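Long-range contacts in AztD protein (Citrobacter koseri, PDB 6CMK), which acts as a periplasmic zinc chaperone, binding three zinc ions and handing one directly to the solute-binding protein AztC of the AztABCD transport system: residues 33-37 with 107-112; 301-307 with 352-357. All blocks are in the same frame, centred on the assembly; numbering follows the deposited sequence.

Contact 1 (33-37 with 107-112)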
loop_
_atom_site.group_PDB
_atom_site.type_symbol
_atom_site.label_atom_id
_atom_site.label_comp_id
_atom_site.label_asym_id
_atom_site.label_seq_id
_atom_site.Cartn_x
_atom_site.Cartn_y
_atom_site.Cartn_z
ATOM N N VAL B 33 -4.000 -15.869 -7.146
ATOM C CA VAL B 33 -5.446 -15.719 -7.251
ATOM C C VAL B 33 -5.795 -14.248 -7.388
ATOM O O VAL B 33 -5.333 -13.415 -6.601
ATOM C CB VAL B 33 -6.174 -16.329 -6.043
ATOM C CG1 VAL B 33 -7.678 -16.112 -6.179
ATOM C CG2 VAL B 33 -5.846 -17.805 -5.948
ATOM N N THR B 34 -6.626 -13.952 -8.381
ATOM C CA THR B 34 -7.199 -12.632 -8.611
ATOM C C THR B 34 -8.658 -12.673 -8.189
ATOM O O THR B 34 -9.390 -13.593 -8.564
ATOM C CB THR B 34 -7.094 -12.230 -10.087
ATOM O OG1 THR B 34 -5.718 -12.133 -10.475
ATOM C CG2 THR B 34 -7.775 -10.892 -10.338
ATOM N N ALA B 35 -9.084 -11.685 -7.412
ATOM C CA ALA B 35 -10.475 -11.680 -6.975
ATOM C C ALA B 35 -10.937 -10.248 -6.797
ATOM O O ALA B 35 -10.270 -9.455 -6.120
ATOM C CB ALA B 35 -10.660 -12.467 -5.672
ATOM N N TRP B 36 -12.071 -9.925 -7.416
ATOM C CA TRP B 36 -12.703 -8.621 -7.275
ATOM C C TRP B 36 -14.207 -8.814 -7.140
ATOM O O TRP B 36 -14.788 -9.692 -7.785
ATOM C CB TRP B 36 -12.431 -7.711 -8.471
ATOM C CG TRP B 36 -10.992 -7.282 -8.663
ATOM C CD1 TRP B 36 -9.971 -8.043 -9.144
ATOM C CD2 TRP B 36 -10.446 -5.984 -8.424
ATOM N NE1 TRP B 36 -8.813 -7.306 -9.214
ATOM C CE2 TRP B 36 -9.077 -6.036 -8.771
ATOM C CE3 TRP B 36 -10.970 -4.787 -7.942
ATOM C CZ2 TRP B 36 -8.243 -4.938 -8.657
ATOM C CZ3 TRP B 36 -10.132 -3.697 -7.831
ATOM C CH2 TRP B 36 -8.784 -3.785 -8.185
ATOM N N ARG B 37 -14.836 -7.973 -6.321
ATOM C CA ARG B 37 -16.257 -8.089 -6.034
ATOM C C ARG B 37 -16.929 -6.733 -6.123
ATOM O O ARG B 37 -16.358 -5.716 -5.721
ATOM C CB ARG B 37 -16.470 -8.701 -4.655
ATOM C CG ARG B 37 -16.110 -10.163 -4.649
ATOM C CD ARG B 37 -16.070 -10.758 -3.269
ATOM N NE ARG B 37 -15.657 -12.150 -3.349
ATOM C CZ ARG B 37 -15.620 -12.985 -2.322
ATOM N NH1 ARG B 37 -15.966 -12.571 -1.116
ATOM N NH2 ARG B 37 -15.234 -14.241 -2.508
ATOM N N ILE B 107 -3.415 -13.107 -0.511
ATOM C CA ILE B 107 -4.842 -12.791 -0.601
ATOM C C ILE B 107 -5.629 -13.841 0.176
ATOM O O ILE B 107 -5.444 -15.050 -0.025
ATOM C CB ILE B 107 -5.321 -12.689 -2.066
ATOM C CG1 ILE B 107 -6.774 -12.198 -2.117
ATOM C CG2 ILE B 107 -5.168 -14.016 -2.806
ATOM C CD1 ILE B 107 -7.303 -11.955 -3.540
ATOM N N ASP B 108 -6.494 -13.370 1.076
ATOM C CA ASP B 108 -7.396 -14.206 1.863
ATOM C C ASP B 108 -8.807 -14.025 1.325
ATOM O O ASP B 108 -9.333 -12.906 1.344
ATOM C CB ASP B 108 -7.362 -13.820 3.339
ATOM C CG ASP B 108 -6.026 -14.110 4.000
ATOM O OD1 ASP B 108 -5.253 -14.936 3.474
ATOM O OD2 ASP B 108 -5.762 -13.511 5.063
ATOM N N ILE B 109 -9.426 -15.118 0.881
ATOM C CA ILE B 109 -10.734 -15.078 0.236
ATOM C C ILE B 109 -11.710 -15.902 1.061
ATOM O O ILE B 109 -11.469 -17.085 1.330
ATOM C CB ILE B 109 -10.679 -15.590 -1.213
ATOM C CG1 ILE B 109 -9.793 -14.679 -2.064
ATOM C CG2 ILE B 109 -12.078 -15.643 -1.817
ATOM C CD1 ILE B 109 -9.410 -15.273 -3.390
ATOM N N ASP B 110 -12.820 -15.282 1.444
ATOM C CA ASP B 110 -13.916 -15.972 2.109
ATOM C C ASP B 110 -15.222 -15.482 1.506
ATOM O O ASP B 110 -15.248 -14.509 0.746
ATOM C CB ASP B 110 -13.901 -15.722 3.622
ATOM C CG ASP B 110 -12.571 -16.069 4.255
ATOM O OD1 ASP B 110 -12.117 -17.219 4.084
ATOM O OD2 ASP B 110 -11.974 -15.189 4.915
ATOM N N ALA B 111 -16.315 -16.162 1.847
ATOM C CA ALA B 111 -17.620 -15.701 1.404
ATOM C C ALA B 111 -17.911 -14.332 2.013
ATOM O O ALA B 111 -17.527 -14.069 3.157
ATOM C CB ALA B 111 -18.721 -16.680 1.807
ATOM N N PRO B 112 -18.568 -13.437 1.282
ATOM C CA PRO B 112 -18.994 -12.174 1.892
ATOM C C PRO B 112 -20.040 -12.456 2.956
ATOM O O PRO B 112 -20.768 -13.446 2.886
ATOM C CB PRO B 112 -19.577 -11.387 0.710
ATOM C CG PRO B 112 -20.056 -12.459 -0.231
ATOM C CD PRO B 112 -19.069 -13.584 -0.093
#
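Arg37 reaches from strand 33-37 to the turn that follows strand 107-109, and its guanidinium carries the polar half of this contact. From CB the chain leaves with CG opposite the carbonyl carbon (chi1 -71°) and stays extended to NE. The shaft makes no contact with 107-112, and the Arg37 side chain packs on Leu59 and Ile96, so the grip is left to the last three atoms. Arg37 CZ lies 3.4 Å from Asp110 O. Arg37 NH1 donates to Asp110 O at 2.8 Å with an N-H...O angle of 157°; the oxygen lies near the guanidinium plane, and the donor sits almost in line with the carbonyl bond. Arg37 NH2 adds a weak, bent bond to Asp110 O at 3.3 Å. One backbone oxygen thus faces both terminal nitrogens, and a second bond from NH1 to Ser94 O limits rotation of the group. Obliquely to the plane, Pro112 CD lies 3.4 Å from Arg37 NH1, and Ile109 CG2 comes within 3.5 Å of Arg37 NH2.

The apolar half lies toward the start of strand 33-37. Ile109 CD1 presses on Val33 CG1 at 3.4 Å, closer than usual carbon contact, and also meets Ala35 CB at 3.8 Å. Ile107 CG2 lies against Val33.

The strand axes cross at 58° and stay too far apart for sheet pairing. Side chains of two neighbouring blades pack together here, with strand 392-403 hydrogen-bonded to both segments, as at a blade-to-blade boundary of a beta-propeller, beside the zinc site 2 ligand Asp106.

Contact 2 (301-307 with 352-357); sequences VHFVVDP and RPRIAV
Neighbouring blades of the beta-propeller meet here through their innermost strands, 300-305 and 355-358. The axes of segments 301-305 and 355-357 come within 6.8 Å and run 14° from parallel, a separation wider than that of paired strands, and the one direct hydrogen bond between the segments runs from a backbone amide to a side chain. His302 ND1 accepts the amide of Ile355 N at 3.0 Å with an N-H...N angle of 171°, the donor being somewhat tilted from the ring plane. Accepting at ND1 implies that this nitrogen carries no proton, consistent with a neutral imidazole protonated at NE2, a form the nearby Arg354 would probably favour.

Arg354 folds back at chi2 (-69°), which lays Arg354 CD over the centre of the His302 ring, 3.5 Å from the centroid, in a CH-pi contact. Arg354 NH1 then turns to Pro353 O at 2.9 Å within its own segment and also reaches a water 2.9 Å away. That water donates to Val301 O at 3.1 Å, giving the interface a second, indirect polar link. Val301 and His302 form a classic beta bulge opposite Phe316.

Farther along, the contact turns apolar. Val304 CG2 meets Ile355 CG2 at 3.6 Å, and Pro307 CD packs on Val357 CB at 3.8 Å. Asp306 turns its carboxylate to Tyr314 and Arg309 of its own blade.

The bond to His302 is this protein's own addition; side chains packed between nearly parallel innermost strands of successive blades are characteristic of a beta-propeller.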
loop_
_atom_site.group_PDB
_atom_site.type_symbol
_atom_site.label_atom_id
_atom_site.label_comp_id
_atom_site.label_asym_id
_atom_site.label_seq_id
_atom_site.Cartn_x
_atom_site.Cartn_y
_atom_site.Cartn_z
ATOM N N VAL B 301 -23.512 13.368 -13.957
ATOM C CA VAL B 301 -24.294 12.426 -13.164
ATOM C C VAL B 301 -23.469 11.830 -12.026
ATOM O O VAL B 301 -23.953 11.704 -10.899
ATOM C CB VAL B 301 -24.854 11.309 -14.076
ATOM C CG1 VAL B 301 -25.516 10.199 -13.245
ATOM C CG2 VAL B 301 -25.846 11.882 -15.097
ATOM N N HIS B 302 -22.225 11.450 -12.309
ATOM C CA HIS B 302 -21.389 10.763 -11.332
ATOM C C HIS B 302 -19.935 10.841 -11.778
ATOM O O HIS B 302 -19.654 11.022 -12.961
ATOM C CB HIS B 302 -21.825 9.299 -11.184
ATOM C CG HIS B 302 -21.219 8.599 -10.009
ATOM N ND1 HIS B 302 -20.603 7.370 -10.110
ATOM C CD2 HIS B 302 -21.129 8.965 -8.707
ATOM C CE1 HIS B 302 -20.174 7.000 -8.912
ATOM N NE2 HIS B 302 -20.482 7.953 -8.046
ATOM N N PHE B 303 -19.008 10.720 -10.830
ATOM C CA PHE B 303 -17.621 10.527 -11.222
ATOM C C PHE B 303 -16.899 9.654 -10.200
ATOM O O PHE B 303 -17.329 9.515 -9.052
ATOM C CB PHE B 303 -16.879 11.864 -11.478
ATOM C CG PHE B 303 -16.979 12.930 -10.382
ATOM C CD1 PHE B 303 -17.366 12.656 -9.081
ATOM C CD2 PHE B 303 -16.669 14.246 -10.717
ATOM C CE1 PHE B 303 -17.425 13.678 -8.132
ATOM C CE2 PHE B 303 -16.728 15.263 -9.788
ATOM C CZ PHE B 303 -17.104 14.981 -8.491
ATOM N N VAL B 304 -15.825 9.009 -10.671
ATOM C CA VAL B 304 -14.972 8.164 -9.834
ATOM C C VAL B 304 -13.564 8.209 -10.403
ATOM O O VAL B 304 -13.360 8.495 -11.586
ATOM C CB VAL B 304 -15.425 6.680 -9.760
ATOM C CG1 VAL B 304 -16.868 6.525 -9.276
ATOM C CG2 VAL B 304 -15.234 5.972 -11.114
ATOM N N VAL B 305 -12.576 7.885 -9.557
ATOM C CA VAL B 305 -11.206 7.773 -10.034
ATOM C C VAL B 305 -10.933 6.326 -10.434
ATOM O O VAL B 305 -11.621 5.388 -10.024
ATOM C CB VAL B 305 -10.168 8.265 -8.992
ATOM C CG1 VAL B 305 -10.505 9.680 -8.518
ATOM C CG2 VAL B 305 -10.045 7.298 -7.810
ATOM N N ASP B 306 -9.919 6.141 -11.267
ATOM C CA ASP B 306 -9.448 4.802 -11.584
ATOM C C ASP B 306 -8.346 4.466 -10.588
ATOM O O ASP B 306 -7.297 5.126 -10.600
ATOM C CB ASP B 306 -8.930 4.724 -13.010
ATOM C CG ASP B 306 -8.679 3.286 -13.470
ATOM O OD1 ASP B 306 -8.119 2.481 -12.689
ATOM O OD2 ASP B 306 -9.026 2.968 -14.628
ATOM N N PRO B 307 -8.556 3.505 -9.685
ATOM C CA PRO B 307 -7.534 3.204 -8.673
ATOM C C PRO B 307 -6.346 2.448 -9.221
ATOM O O PRO B 307 -5.273 2.481 -8.603
ATOM C CB PRO B 307 -8.300 2.354 -7.652
ATOM C CG PRO B 307 -9.388 1.705 -8.442
ATOM C CD PRO B 307 -9.761 2.673 -9.526
ATOM N N ARG B 352 -30.196 7.029 -11.388
ATOM C CA ARG B 352 -29.240 7.321 -12.441
ATOM C C ARG B 352 -28.007 6.448 -12.321
ATOM O O ARG B 352 -27.701 5.928 -11.245
ATOM C CB ARG B 352 -28.835 8.798 -12.443
ATOM C CG ARG B 352 -30.037 9.698 -12.595
ATOM C CD ARG B 352 -29.712 11.000 -13.284
ATOM N NE ARG B 352 -30.887 11.861 -13.274
ATOM C CZ ARG B 352 -31.347 12.465 -12.185
ATOM N NH1 ARG B 352 -30.723 12.314 -11.019
ATOM N NH2 ARG B 352 -32.429 13.222 -12.257
ATOM N N PRO B 353 -27.272 6.283 -13.418
ATOM C CA PRO B 353 -26.061 5.453 -13.404
ATOM C C PRO B 353 -25.019 5.877 -12.376
ATOM O O PRO B 353 -24.874 7.055 -12.040
ATOM C CB PRO B 353 -25.533 5.617 -14.829
ATOM C CG PRO B 353 -26.784 5.775 -15.634
ATOM C CD PRO B 353 -27.648 6.667 -14.790
ATOM N N ARG B 354 -24.272 4.878 -11.898
ATOM C CA ARG B 354 -23.110 5.055 -11.036
ATOM C C ARG B 354 -21.977 4.198 -11.589
ATOM O O ARG B 354 -22.220 3.127 -12.159
ATOM C CB ARG B 354 -23.426 4.660 -9.576
ATOM C CG ARG B 354 -24.533 5.515 -8.919
ATOM C CD ARG B 354 -23.999 6.922 -8.727
ATOM N NE ARG B 354 -24.894 7.826 -8.008
ATOM C CZ ARG B 354 -25.706 8.710 -8.571
ATOM N NH1 ARG B 354 -25.785 8.817 -9.889
ATOM N NH2 ARG B 354 -26.449 9.495 -7.799
ATOM N N ILE B 355 -20.739 4.693 -11.432
ATOM C CA ILE B 355 -19.527 4.070 -11.965
ATOM C C ILE B 355 -18.759 3.379 -10.842
ATOM O O ILE B 355 -18.611 3.932 -9.746
ATOM C CB ILE B 355 -18.595 5.106 -12.632
ATOM C CG1 ILE B 355 -19.328 6.135 -13.500
ATOM C CG2 ILE B 355 -17.529 4.392 -13.439
ATOM C CD1 ILE B 355 -18.457 7.381 -13.761
ATOM N N ALA B 356 -18.222 2.194 -11.131
ATOM C CA ALA B 356 -17.171 1.586 -10.316
ATOM C C ALA B 356 -16.074 1.039 -11.220
ATOM O O ALA B 356 -16.274 0.824 -12.412
ATOM C CB ALA B 356 -17.703 0.452 -9.424
ATOM N N VAL B 357 -14.900 0.801 -10.631
ATOM C CA VAL B 357 -13.765 0.233 -11.357
ATOM C C VAL B 357 -13.251 -0.982 -10.596
ATOM O O VAL B 357 -13.043 -0.911 -9.384
ATOM C CB VAL B 357 -12.625 1.255 -11.540
ATOM C CG1 VAL B 357 -11.513 0.646 -12.398
ATOM C CG2 VAL B 357 -13.133 2.539 -12.172
HETATM O O HOH W 1 -26.947 11.453 -10.251
#

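Overall arrangement
The two contacts come in series: both segments of contact 1 precede those of contact 2 in the sequence. Their centres are about 22 Å apart and their nearest atoms about 4 Å, without touching. Contact 2 lies nearer the middle of the chain, about 10 Å from its centre against about 21 Å for contact 1, so one joins blades at inner strands and the other farther out. Strand 392-403 links them: it pairs with strand 32-42, closing the ring with strands from both chain ends, and it also packs on Arg354. Contact 1 borders zinc site 2, the source of the ion given to AztC, whereas in contact 2 the side chain of Phe303 is about 10 Å from that of His216, a zinc site 1 ligand.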